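Local coordinates for protein cyanuric acid amidohydrolase (Azorhizobium caulinodans, PDB 4NQ3) that hydrolyses cyanuric acid by opening its s-triazine ring to give carboxybiuret, a step in the breakdown of atrazine and melamine, at residues 38-43 / 84-89; 75-80 / 154-159; 186-191 / 335-340; 224-229 / 331-336; 284-289 / 311-316. One frame throughout, in Å; residues are numbered along the deposited sequence.

Interaction 1 (38-43 / 84-89); sequences FGKTEG and GGMSPH
The imidazole of His89 lies alongside the side chain of Lys40, both pointing the same way, with ring atom CE1 3.8 Å from Lys40 CG. At the edge of the ring, in its plane, sits the carbonyl of Ser87: His89 ND1 donates to Ser87 O over 2.7 Å, an almost straight bond (165°) that fixes the rotation of the imidazole. With chi1 at 64°, His89 CG stands between its backbone N and carbonyl carbon, and the ring is brought back beside the preceding residues of its own chain. The main chains are tied by Lys40 N, which donates to His89 O at 2.9 Å, whereas the return bond from His89 N to Lys40 O is weak. The side chains of Glu42 and Pro88 cross at about a right angle, Glu42 CG 3.7 Å from Pro88 CG. The lysine chain bends twice beyond CB, passing the selenium of selenomethionine Met86 (Lys40 CE to Met86 SE, 4.1 Å) and carrying NZ into the active site, where it bonds to Gly80 O, Ser79 OG and Val332 O. Glu42 OE1 instead forms a salt bridge with Arg298 of a second subunit. The contact thus sits where strand 34-41 ends, flanked in its sheet by strands 75-80 and 89-97, with 84-89 leading into the latter and Met86 resting on strand 331-334.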
# COMPACT_ATOMS: atom_id res chain seq x y z
N PHE A 38 22.53 -2.32 -15.64
CA PHE A 38 21.81 -2.14 -14.39
C PHE A 38 20.56 -1.34 -14.67
O PHE A 38 20.54 -0.53 -15.58
CB PHE A 38 22.62 -1.39 -13.33
CG PHE A 38 23.84 -2.11 -12.84
CD1 PHE A 38 24.22 -3.34 -13.36
CD2 PHE A 38 24.63 -1.55 -11.84
CE1 PHE A 38 25.35 -3.98 -12.90
CE2 PHE A 38 25.75 -2.19 -11.38
CZ PHE A 38 26.11 -3.40 -11.91
N GLY A 39 19.52 -1.52 -13.86
CA GLY A 39 18.34 -0.72 -14.06
C GLY A 39 17.65 -0.42 -12.75
O GLY A 39 17.71 -1.23 -11.83
N LYS A 40 17.01 0.74 -12.66
CA LYS A 40 16.02 1.01 -11.63
C LYS A 40 14.69 1.01 -12.34
O LYS A 40 14.49 1.79 -13.27
CB LYS A 40 16.28 2.34 -10.94
CG LYS A 40 17.50 2.34 -10.08
CD LYS A 40 17.41 1.22 -9.06
CE LYS A 40 16.20 1.39 -8.13
NZ LYS A 40 16.05 0.19 -7.25
N THR A 41 13.78 0.11 -11.97
CA THR A 41 12.48 0.06 -12.64
C THR A 41 11.35 0.42 -11.66
O THR A 41 11.50 0.26 -10.46
CB THR A 41 12.26 -1.33 -13.27
OG1 THR A 41 12.28 -2.34 -12.25
CG2 THR A 41 13.38 -1.62 -14.24
N GLU A 42 10.22 0.89 -12.19
CA GLU A 42 9.13 1.49 -11.39
C GLU A 42 8.33 0.57 -10.49
O GLU A 42 7.35 1.03 -9.90
CB GLU A 42 8.11 2.16 -12.32
CG GLU A 42 8.61 3.37 -13.03
CD GLU A 42 8.12 3.44 -14.47
OE1 GLU A 42 7.16 4.23 -14.75
OE2 GLU A 42 8.72 2.72 -15.31
N GLY A 43 8.71 -0.70 -10.39
CA GLY A 43 8.01 -1.66 -9.54
C GLY A 43 8.11 -1.33 -8.06
O GLY A 43 8.62 -0.26 -7.69
N GLY A 84 10.08 8.04 -3.65
CA GLY A 84 10.49 9.42 -3.56
C GLY A 84 10.64 9.98 -4.95
O GLY A 84 9.81 9.74 -5.83
N GLY A 85 11.70 10.75 -5.18
CA GLY A 85 11.88 11.38 -6.47
C GLY A 85 12.80 10.59 -7.36
O GLY A 85 13.11 11.02 -8.47
N MSE A 86 13.25 9.43 -6.88
CA MSE A 86 14.25 8.64 -7.61
C MSE A 86 13.77 8.36 -9.02
O MSE A 86 12.62 7.98 -9.21
CB MSE A 86 14.55 7.34 -6.87
CG MSE A 86 15.73 6.61 -7.43
SE MSE A 86 16.14 5.10 -6.31
CE MSE A 86 14.80 5.43 -4.91
N SER A 87 14.66 8.55 -10.00
CA SER A 87 14.30 8.54 -11.41
C SER A 87 14.68 7.25 -12.16
O SER A 87 15.85 6.89 -12.25
CB SER A 87 14.95 9.75 -12.08
OG SER A 87 14.73 9.77 -13.47
N PRO A 88 13.68 6.55 -12.72
CA PRO A 88 13.93 5.30 -13.44
C PRO A 88 14.90 5.43 -14.61
O PRO A 88 14.73 6.31 -15.47
CB PRO A 88 12.54 4.90 -13.94
CG PRO A 88 11.61 5.58 -12.99
CD PRO A 88 12.25 6.87 -12.64
N HIS A 89 15.89 4.55 -14.65
CA HIS A 89 16.92 4.57 -15.69
C HIS A 89 17.67 3.25 -15.86
O HIS A 89 17.58 2.36 -15.02
CB HIS A 89 17.93 5.66 -15.39
CG HIS A 89 18.68 5.42 -14.12
ND1 HIS A 89 18.12 5.65 -12.88
CD2 HIS A 89 19.93 4.95 -13.90
CE1 HIS A 89 19.00 5.35 -11.94
NE2 HIS A 89 20.11 4.93 -12.53

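Interaction 2 (75-80 / 154-159); sequences CLVMSG and QVKCPL. With BR8 (barbituric acid), chain C.
The side chain of Lys156 reaches across to strand 75-80, over Val77 to Met78. Its CB starts 4.2 Å from Val77 CG1, and CG leaves anti to the backbone N. A bend at chi2 (75°) then turns the chain across the valine, so that Lys156 CD passes Val77 CG1 at 3.9 Å. Beyond it, Lys156 CE comes 3.7 Å from Met78 O. At the tip, Lys156 NZ donates to Met78 O over 2.9 Å; the amine sits above the carbonyl plane, 45° out of it, rather than on a lone pair. The same nitrogen is hydrogen-bonded to Ser226 OG on the neighbouring strand 223-227, so the backbone carbonyl of one strand helps place the amine against the serine of another. Val77 is shared between two side chains: Gln154 crosses it as well, with NE2 3.8 Å from Val77 CG1, while Gln154 OE1 is held by Ser224 OG. Strands 75-80 and 154-157 run at 79° to each other, joined by side-chain packing and the lysine bond. At the far end of 75-80, Gly80 takes barbituric acid by its backbone, Gly80 N donating to O2 of the ligand at 2.9 Å and ligand N3 donating to Gly80 O at 2.8 Å. Ser79 OG, itself held by Lys40, lies beside that same N3. The arrangement is that of the Ser-Lys dyad of the cyclic amide hydrolases: Lys156 is the active-site lysine, set beside the nucleophile Ser226 and a substrate-binding strand from a different repeating unit.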
# COMPACT_ATOMS: atom_id res chain seq x y z
N CYS A 75 24.93 -9.42 -18.43
CA CYS A 75 24.33 -9.43 -17.11
C CYS A 75 23.25 -8.38 -17.02
O CYS A 75 23.53 -7.19 -17.21
CB CYS A 75 25.37 -9.20 -16.03
SG CYS A 75 26.34 -10.71 -15.73
N LEU A 76 22.04 -8.83 -16.73
CA LEU A 76 20.91 -7.93 -16.57
C LEU A 76 20.51 -7.87 -15.09
O LEU A 76 19.92 -8.82 -14.56
CB LEU A 76 19.75 -8.37 -17.45
CG LEU A 76 19.99 -8.32 -18.97
CD1 LEU A 76 18.74 -8.73 -19.77
CD2 LEU A 76 20.45 -6.93 -19.44
N VAL A 77 20.87 -6.78 -14.43
CA VAL A 77 20.47 -6.50 -13.06
C VAL A 77 19.36 -5.45 -13.02
O VAL A 77 19.63 -4.25 -13.14
CB VAL A 77 21.64 -6.00 -12.18
CG1 VAL A 77 21.20 -5.85 -10.76
CG2 VAL A 77 22.84 -6.89 -12.30
N MSE A 78 18.12 -5.88 -12.87
CA MSE A 78 17.04 -4.91 -12.77
C MSE A 78 16.61 -4.79 -11.33
O MSE A 78 16.02 -5.72 -10.78
CB MSE A 78 15.85 -5.29 -13.65
CG MSE A 78 16.16 -5.34 -15.15
SE MSE A 78 16.60 -3.58 -15.90
CE MSE A 78 18.48 -3.93 -16.29
N SER A 79 16.92 -3.67 -10.71
CA SER A 79 16.51 -3.42 -9.33
C SER A 79 15.30 -2.53 -9.30
O SER A 79 15.36 -1.40 -9.79
CB SER A 79 17.62 -2.78 -8.53
OG SER A 79 17.22 -2.67 -7.18
N GLY A 80 14.19 -3.07 -8.79
CA GLY A 80 12.93 -2.35 -8.72
C GLY A 80 12.89 -1.40 -7.54
O GLY A 80 13.76 -1.43 -6.66
N GLN A 154 28.11 -5.99 -7.67
CA GLN A 154 26.66 -6.07 -7.81
C GLN A 154 26.25 -7.52 -8.03
O GLN A 154 26.85 -8.20 -8.83
CB GLN A 154 26.20 -5.19 -8.97
CG GLN A 154 24.72 -5.16 -9.21
CD GLN A 154 23.97 -4.67 -8.00
OE1 GLN A 154 24.22 -3.57 -7.49
NE2 GLN A 154 23.06 -5.49 -7.52
N VAL A 155 25.26 -8.00 -7.31
CA VAL A 155 24.75 -9.35 -7.51
C VAL A 155 23.23 -9.31 -7.63
O VAL A 155 22.56 -8.67 -6.83
CB VAL A 155 25.17 -10.31 -6.38
CG1 VAL A 155 24.37 -11.60 -6.43
CG2 VAL A 155 26.62 -10.60 -6.49
N LYS A 156 22.71 -9.99 -8.65
CA LYS A 156 21.28 -10.18 -8.78
C LYS A 156 20.98 -11.59 -8.32
O LYS A 156 21.55 -12.54 -8.84
CB LYS A 156 20.84 -9.98 -10.22
CG LYS A 156 19.34 -9.99 -10.39
CD LYS A 156 18.77 -8.72 -9.89
CE LYS A 156 17.35 -8.88 -9.41
NZ LYS A 156 16.86 -7.63 -8.74
N CYS A 157 20.12 -11.74 -7.31
CA CYS A 157 19.87 -13.07 -6.76
C CYS A 157 18.39 -13.40 -6.73
O CYS A 157 17.56 -12.50 -6.78
CB CYS A 157 20.44 -13.19 -5.35
SG CYS A 157 19.79 -11.87 -4.27
N PRO A 158 18.05 -14.68 -6.59
CA PRO A 158 16.66 -15.13 -6.67
C PRO A 158 15.92 -14.90 -5.37
O PRO A 158 16.48 -14.25 -4.48
CB PRO A 158 16.80 -16.62 -6.99
CG PRO A 158 18.08 -17.01 -6.40
CD PRO A 158 18.99 -15.82 -6.57
N LEU A 159 14.67 -15.37 -5.29
CA LEU A 159 13.89 -15.31 -4.06
C LEU A 159 12.91 -16.47 -4.05
O LEU A 159 12.84 -17.23 -5.02
CB LEU A 159 13.15 -13.98 -3.93
CG LEU A 159 12.20 -13.59 -5.08
CD1 LEU A 159 10.90 -14.40 -5.03
CD2 LEU A 159 11.90 -12.12 -5.05
N1 BR8 C . 15.15 -6.07 -5.22
C2 BR8 C . 14.71 -5.01 -5.94
O2 BR8 C . 14.01 -5.22 -6.91
N3 BR8 C . 15.03 -3.73 -5.56
C4 BR8 C . 15.82 -3.47 -4.41
O4 BR8 C . 16.08 -2.31 -4.10
C5 BR8 C . 16.42 -4.58 -3.54
C6 BR8 C . 15.96 -5.92 -4.10
O8 BR8 C . 16.30 -6.94 -3.54

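Interaction 3 (186-191 / 335-340); sequences LSRGAS and GGEHQG. With MG (magnesium ion), chain K; BR8 (barbituric acid), chain C.
The carboxylate of Glu337 is gripped side-on by two nitrogens of Arg188, one to each oxygen: Arg188 NE donates to Glu337 OE1 at 2.8 Å and Arg188 NH2 to Glu337 OE2 at 2.9 Å. Both bonds of this salt bridge are nearly straight, both oxygens are met on the syn side, and the two flat groups are turned only 21° apart. The bidentate hold keeps the guanidinium from rotating and presents its remaining nitrogen at the edge facing the pocket, where Arg188 NH1 donates to O8 of barbituric acid at 3.0 Å. Gly335 CA covers part of one guanidinium face. Glu337 is thus a second-shell residue for the substrate-binding Arg188. It belongs to a type II turn, Gly336 to Gln339, that forms part of the magnesium site: Gln339 O binds the ion at 2.4 Å, with Pro341 O and Gly344 O also coordinating it. The turn fits closely against helix 180-199 at Gly189, whose CA lies 3.7 Å from Glu337 CB and in the plane of the His338 ring, at its edge. Gln339 NE2 donates to Glu337 O within the turn and rests 3.7 Å from Arg188 CB, while Gln339 OE1 accepts from Cys225 N.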
# COMPACT_ATOMS: atom_id res chain seq x y z
N LEU A 186 17.31 -13.06 2.98
CA LEU A 186 18.22 -14.19 3.12
C LEU A 186 19.06 -14.31 1.85
O LEU A 186 20.28 -14.53 1.89
CB LEU A 186 17.46 -15.51 3.39
CG LEU A 186 16.86 -15.55 4.80
CD1 LEU A 186 15.97 -16.72 5.06
CD2 LEU A 186 17.98 -15.53 5.76
N SER A 187 18.40 -14.18 0.71
CA SER A 187 19.12 -14.33 -0.54
C SER A 187 20.15 -13.20 -0.71
O SER A 187 21.29 -13.47 -1.13
CB SER A 187 18.17 -14.38 -1.72
OG SER A 187 18.93 -14.53 -2.91
N ARG A 188 19.77 -11.96 -0.39
CA ARG A 188 20.72 -10.86 -0.46
C ARG A 188 21.87 -11.12 0.51
O ARG A 188 23.04 -10.94 0.17
CB ARG A 188 20.07 -9.51 -0.14
CG ARG A 188 19.14 -8.92 -1.19
CD ARG A 188 18.65 -7.52 -0.80
NE ARG A 188 17.91 -7.58 0.45
CZ ARG A 188 16.58 -7.48 0.54
NH1 ARG A 188 15.85 -7.29 -0.56
NH2 ARG A 188 15.98 -7.56 1.72
N GLY A 189 21.52 -11.58 1.71
CA GLY A 189 22.49 -11.81 2.76
C GLY A 189 23.49 -12.88 2.42
O GLY A 189 24.70 -12.67 2.59
N ALA A 190 23.01 -14.04 1.96
CA ALA A 190 23.90 -15.12 1.57
C ALA A 190 24.82 -14.69 0.43
O ALA A 190 26.01 -14.94 0.45
CB ALA A 190 23.13 -16.34 1.18
N SER A 191 24.26 -14.02 -0.56
CA SER A 191 25.07 -13.48 -1.65
C SER A 191 26.13 -12.51 -1.14
O SER A 191 27.27 -12.54 -1.60
CB SER A 191 24.17 -12.78 -2.66
OG SER A 191 23.31 -13.72 -3.26
N GLY A 335 17.69 -2.95 1.43
CA GLY A 335 18.01 -4.19 2.12
C GLY A 335 19.50 -4.47 2.11
O GLY A 335 20.05 -4.94 1.12
N GLY A 336 20.16 -4.20 3.23
CA GLY A 336 21.59 -4.28 3.24
C GLY A 336 22.12 -5.35 4.15
O GLY A 336 23.10 -5.12 4.90
N GLU A 337 21.50 -6.53 4.07
CA GLU A 337 21.93 -7.69 4.86
C GLU A 337 23.40 -8.01 4.57
O GLU A 337 23.76 -8.38 3.45
CB GLU A 337 21.07 -8.90 4.55
CG GLU A 337 19.61 -8.77 4.97
CD GLU A 337 18.74 -8.07 3.93
OE1 GLU A 337 19.28 -7.64 2.88
OE2 GLU A 337 17.51 -7.95 4.16
N HIS A 338 24.26 -7.85 5.57
CA HIS A 338 25.70 -8.09 5.41
C HIS A 338 26.33 -7.20 4.36
O HIS A 338 27.42 -7.49 3.87
CB HIS A 338 25.96 -9.55 5.05
CG HIS A 338 25.40 -10.51 6.04
ND1 HIS A 338 25.94 -10.69 7.30
CD2 HIS A 338 24.31 -11.31 5.99
CE1 HIS A 338 25.23 -11.57 7.96
NE2 HIS A 338 24.23 -11.97 7.19
N GLN A 339 25.64 -6.11 4.02
CA GLN A 339 26.19 -5.12 3.10
C GLN A 339 26.44 -3.83 3.85
O GLN A 339 25.55 -3.00 4.00
CB GLN A 339 25.24 -4.92 1.93
CG GLN A 339 24.90 -6.26 1.30
CD GLN A 339 23.62 -6.22 0.50
OE1 GLN A 339 23.49 -5.50 -0.49
NE2 GLN A 339 22.64 -7.00 0.93
N GLY A 340 27.64 -3.68 4.38
CA GLY A 340 27.87 -2.59 5.31
C GLY A 340 27.30 -3.00 6.65
O GLY A 340 26.70 -4.07 6.76
MG MG K . 24.13 -2.88 5.91
N1 BR8 C . 15.15 -6.07 -5.22
C2 BR8 C . 14.71 -5.01 -5.94
O2 BR8 C . 14.01 -5.22 -6.91
N3 BR8 C . 15.03 -3.73 -5.56
C4 BR8 C . 15.82 -3.47 -4.41
O4 BR8 C . 16.08 -2.31 -4.10
C5 BR8 C . 16.42 -4.58 -3.54
C6 BR8 C . 15.96 -5.92 -4.10
O8 BR8 C . 16.30 -6.94 -3.54

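Interaction 4 (224-229 / 331-336); sequences SCSSGI and YVSGGG. With BR8 (barbituric acid), chain C.
In the active site, where strands of different repeating units converge on the ligand, the nucleophile Ser226 on strand 223-227 faces Tyr331 and Ser333 on strand 331-334. The strands cross at 69°, and their direct contacts are loose: Ser226 CB is 4.1 Å from Tyr331 OH and 4.2 Å from Ser333 OG. A water does the bridging. It donates to Ser224 OG at 2.9 Å and is hydrogen-bonded to Tyr331 OH at 2.8 Å, lying in the plane of the tyrosine ring at its edge. Its third partner, Ser333 OG, is 2.9 Å away, so three hydroxyls from the two strands are joined through one water molecule. Ser226 OG lies trans to the backbone N at chi1 177°, on the side where its dyad lysine stands; Ser333 OG, in the matching position, is hydrogen-bonded to Lys285 NZ, which also bonds to Cys225 O. The two strands then hold separate parts of barbituric acid by main-chain atoms. Ser227 N donates to ligand O8 at 2.6 Å and ligand N1 donates to Ser227 O at 2.8 Å, while Gly334 N donates to ligand O4 at 2.8 Å. A serine on each strand, paired with a lysine of the adjoining strand and followed by a backbone N-H that binds a ligand carbonyl, is the repeated element of the pseudo-threefold cyanuric acid hydrolase site, with its three potential Ser-Lys dyads.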
# COMPACT_ATOMS: atom_id res chain seq x y z
N SER A 224 26.83 -5.45 -3.05
CA SER A 224 25.53 -4.84 -3.31
C SER A 224 24.59 -5.87 -3.93
O SER A 224 24.73 -6.24 -5.08
CB SER A 224 25.67 -3.63 -4.19
OG SER A 224 24.40 -3.16 -4.58
N CYS A 225 23.62 -6.35 -3.17
CA CYS A 225 22.76 -7.44 -3.64
C CYS A 225 21.32 -7.03 -3.84
O CYS A 225 20.74 -6.32 -3.01
CB CYS A 225 22.85 -8.59 -2.67
SG CYS A 225 24.58 -9.02 -2.49
N SER A 226 20.74 -7.49 -4.93
CA SER A 226 19.39 -7.15 -5.33
C SER A 226 18.66 -8.44 -5.73
O SER A 226 19.13 -9.19 -6.60
CB SER A 226 19.41 -6.14 -6.48
OG SER A 226 18.12 -5.84 -6.94
N SER A 227 17.55 -8.70 -5.06
CA SER A 227 16.82 -9.95 -5.24
C SER A 227 15.67 -9.73 -6.23
O SER A 227 15.19 -8.62 -6.39
CB SER A 227 16.32 -10.46 -3.88
OG SER A 227 15.74 -11.75 -3.96
N GLY A 228 15.24 -10.77 -6.93
CA GLY A 228 14.16 -10.61 -7.88
C GLY A 228 13.45 -11.90 -8.20
O GLY A 228 14.03 -12.98 -8.13
N ILE A 229 12.19 -11.80 -8.56
CA ILE A 229 11.39 -12.98 -8.84
C ILE A 229 11.70 -13.57 -10.21
O ILE A 229 11.32 -14.71 -10.50
CB ILE A 229 9.88 -12.66 -8.76
CG1 ILE A 229 9.04 -13.93 -8.80
CG2 ILE A 229 9.46 -11.74 -9.88
CD1 ILE A 229 7.59 -13.66 -8.45
N TYR A 331 21.18 5.16 -8.57
CA TYR A 331 20.83 3.76 -8.35
C TYR A 331 20.88 3.47 -6.85
O TYR A 331 21.94 3.38 -6.27
CB TYR A 331 21.78 2.84 -9.15
CG TYR A 331 21.57 1.35 -8.90
CD1 TYR A 331 22.04 0.75 -7.74
CD2 TYR A 331 20.92 0.54 -9.83
CE1 TYR A 331 21.86 -0.59 -7.49
CE2 TYR A 331 20.74 -0.82 -9.59
CZ TYR A 331 21.22 -1.38 -8.40
OH TYR A 331 21.06 -2.72 -8.10
N VAL A 332 19.71 3.39 -6.23
CA VAL A 332 19.60 3.06 -4.81
C VAL A 332 18.80 1.79 -4.62
O VAL A 332 17.69 1.67 -5.11
CB VAL A 332 18.92 4.16 -4.02
CG1 VAL A 332 18.83 3.79 -2.56
CG2 VAL A 332 19.67 5.46 -4.21
N SER A 333 19.34 0.87 -3.84
CA SER A 333 18.82 -0.48 -3.71
C SER A 333 18.59 -0.79 -2.22
O SER A 333 19.43 -0.45 -1.39
CB SER A 333 19.80 -1.46 -4.34
OG SER A 333 19.46 -2.78 -4.00
N GLY A 334 17.46 -1.40 -1.88
CA GLY A 334 17.09 -1.56 -0.47
C GLY A 334 17.50 -2.90 0.11
O GLY A 334 17.64 -3.87 -0.61
N GLY A 335 17.69 -2.95 1.43
CA GLY A 335 18.01 -4.19 2.12
C GLY A 335 19.50 -4.47 2.11
O GLY A 335 20.05 -4.94 1.12
N GLY A 336 20.16 -4.20 3.23
CA GLY A 336 21.59 -4.28 3.24
C GLY A 336 22.12 -5.35 4.15
O GLY A 336 23.10 -5.12 4.90
N1 BR8 C . 15.15 -6.07 -5.22
C2 BR8 C . 14.71 -5.01 -5.94
O2 BR8 C . 14.01 -5.22 -6.91
N3 BR8 C . 15.03 -3.73 -5.56
C4 BR8 C . 15.82 -3.47 -4.41
O4 BR8 C . 16.08 -2.31 -4.10
C5 BR8 C . 16.42 -4.58 -3.54
C6 BR8 C . 15.96 -5.92 -4.10
O8 BR8 C . 16.30 -6.94 -3.54
O HOH W 1 21.72 -3.63 -5.55

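Interaction 5 (284-289 / 311-316); sequences AKAEPS and RHARAF. With BR8 (barbituric acid), chain C.
Ala313 supplies the largest share of this contact, its methyl set against the chain where strand 281-286 gives way to the loop that follows. Ala313 CB lies 3.5 Å from Pro288 CD and 3.7 Å from Pro288 N, so the methyl meets the CD-N side of the proline. It also approaches the carbonyl carbon of the residue before, with Glu287 C 3.9 Å away. Ala286 comes next: its methyl points at the helix and rests on the main chain there, with Ala286 CB 3.5 Å from Ala313 O and 4.1 Å from Ala313 CB. The same methyl extends to the next turn of helix 309-325 by touching Val317. Pro288, the third contributor, also packs on Pro309 near the start of that helix. With small groups between them the backbones come close, Glu287 CA lying 5.4 Å from Ala313 CA just past the strand end. Glu287 starts away from the helix; its carboxylate belongs to the magnesium site and pairs with Arg290. Arg314, next to Ala313, sends NH1 to O4 of barbituric acid at 2.8 Å, with a bent N-H...O angle of 132°, and its NE is held in a salt bridge by Glu83. The contact is therefore methyl and proline packing, partly on a backbone carbonyl, where the strand end meets the helix, while the substrate-binding arginine and metal-binding glutamate find their polar partners outside it.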
# COMPACT_ATOMS: atom_id res chain seq x y z
N ALA A 284 24.14 2.90 -4.50
CA ALA A 284 24.15 2.83 -3.05
C ALA A 284 23.18 1.80 -2.50
O ALA A 284 22.16 1.53 -3.13
CB ALA A 284 23.84 4.18 -2.48
N LYS A 285 23.51 1.22 -1.35
CA LYS A 285 22.57 0.35 -0.64
C LYS A 285 21.93 1.10 0.53
O LYS A 285 22.62 1.76 1.29
CB LYS A 285 23.28 -0.89 -0.12
CG LYS A 285 23.75 -1.80 -1.20
CD LYS A 285 22.57 -2.47 -1.86
CE LYS A 285 21.67 -3.12 -0.82
NZ LYS A 285 20.51 -3.74 -1.52
N ALA A 286 20.62 1.02 0.65
CA ALA A 286 19.92 1.62 1.77
C ALA A 286 19.26 0.54 2.59
O ALA A 286 18.68 -0.39 2.03
CB ALA A 286 18.90 2.62 1.30
N GLU A 287 19.35 0.65 3.91
CA GLU A 287 18.80 -0.38 4.78
C GLU A 287 18.14 0.22 6.00
O GLU A 287 18.71 1.07 6.66
CB GLU A 287 19.90 -1.33 5.21
CG GLU A 287 19.40 -2.48 6.06
CD GLU A 287 20.53 -3.37 6.56
OE1 GLU A 287 21.65 -2.87 6.81
OE2 GLU A 287 20.27 -4.58 6.69
N PRO A 288 16.92 -0.24 6.31
CA PRO A 288 16.36 0.19 7.60
C PRO A 288 17.13 -0.48 8.73
O PRO A 288 17.38 -1.68 8.68
CB PRO A 288 14.90 -0.29 7.53
CG PRO A 288 14.93 -1.42 6.58
CD PRO A 288 16.00 -1.11 5.56
N SER A 289 17.52 0.29 9.73
CA SER A 289 18.33 -0.26 10.80
C SER A 289 17.49 -1.13 11.73
O SER A 289 16.39 -0.74 12.13
CB SER A 289 19.00 0.86 11.59
OG SER A 289 18.03 1.70 12.19
N ARG A 311 11.20 -0.28 0.96
CA ARG A 311 10.52 0.79 0.24
C ARG A 311 10.78 2.15 0.93
O ARG A 311 11.13 3.14 0.25
CB ARG A 311 9.02 0.49 0.17
CG ARG A 311 8.37 0.82 -1.14
CD ARG A 311 7.68 -0.40 -1.70
NE ARG A 311 6.48 -0.05 -2.49
CZ ARG A 311 6.45 0.84 -3.48
NH1 ARG A 311 7.53 1.53 -3.83
NH2 ARG A 311 5.31 1.05 -4.13
N HIS A 312 10.66 2.18 2.27
CA HIS A 312 11.02 3.36 3.05
C HIS A 312 12.50 3.70 2.86
O HIS A 312 12.84 4.78 2.39
CB HIS A 312 10.76 3.15 4.56
CG HIS A 312 9.31 3.24 4.95
ND1 HIS A 312 8.64 4.43 5.05
CD2 HIS A 312 8.43 2.27 5.29
CE1 HIS A 312 7.39 4.20 5.41
NE2 HIS A 312 7.23 2.90 5.57
N ALA A 313 13.37 2.74 3.19
CA ALA A 313 14.82 2.95 3.18
C ALA A 313 15.28 3.57 1.88
O ALA A 313 16.07 4.53 1.88
CB ALA A 313 15.56 1.65 3.44
N ARG A 314 14.77 3.04 0.77
CA ARG A 314 15.14 3.54 -0.55
C ARG A 314 14.76 5.01 -0.72
O ARG A 314 15.62 5.84 -1.01
CB ARG A 314 14.50 2.71 -1.66
CG ARG A 314 15.25 1.45 -2.08
CD ARG A 314 14.67 0.90 -3.40
NE ARG A 314 13.26 0.56 -3.25
CZ ARG A 314 12.83 -0.66 -2.95
NH1 ARG A 314 13.71 -1.65 -2.80
NH2 ARG A 314 11.53 -0.89 -2.81
N ALA A 315 13.48 5.32 -0.55
CA ALA A 315 13.02 6.71 -0.64
C ALA A 315 13.87 7.63 0.23
O ALA A 315 14.28 8.70 -0.21
CB ALA A 315 11.55 6.82 -0.25
N PHE A 316 14.14 7.21 1.46
CA PHE A 316 14.85 8.05 2.41
C PHE A 316 16.29 8.28 2.00
O PHE A 316 16.74 9.43 1.86
CB PHE A 316 14.81 7.44 3.79
CG PHE A 316 15.17 8.39 4.88
CD1 PHE A 316 14.35 9.49 5.16
CD2 PHE A 316 16.33 8.19 5.64
CE1 PHE A 316 14.68 10.39 6.17
CE2 PHE A 316 16.67 9.09 6.68
CZ PHE A 316 15.85 10.18 6.94
N1 BR8 C . 15.15 -6.07 -5.22
C2 BR8 C . 14.71 -5.01 -5.94
O2 BR8 C . 14.01 -5.22 -6.91
N3 BR8 C . 15.03 -3.73 -5.56
C4 BR8 C . 15.82 -3.47 -4.41
O4 BR8 C . 16.08 -2.31 -4.10
C5 BR8 C . 16.42 -4.58 -3.54
C6 BR8 C . 15.96 -5.92 -4.10
O8 BR8 C . 16.30 -6.94 -3.54

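All five contacts are buried. Interactions 2 and 4 lie nearest the chain centre and set strands of different repeating units across one another; strands 150-157 and 223-227 are sheet neighbours, which joins these two contacts through one sheet. Interactions 1 and 5 each stay within one unit, farther out, and touch a second subunit: the first mixes backbone bonds with packing, the other is apolar. Interaction 3 joins two units by a salt bridge and shares Gly335 and Gly336 with interaction 4. Strand 331-334 pairs with 281-286 of interaction 5 and accepts Lys40 NZ of interaction 1. Interactions 2 to 5 all reach the same barbituric acid directly, by backbone groups or arginines.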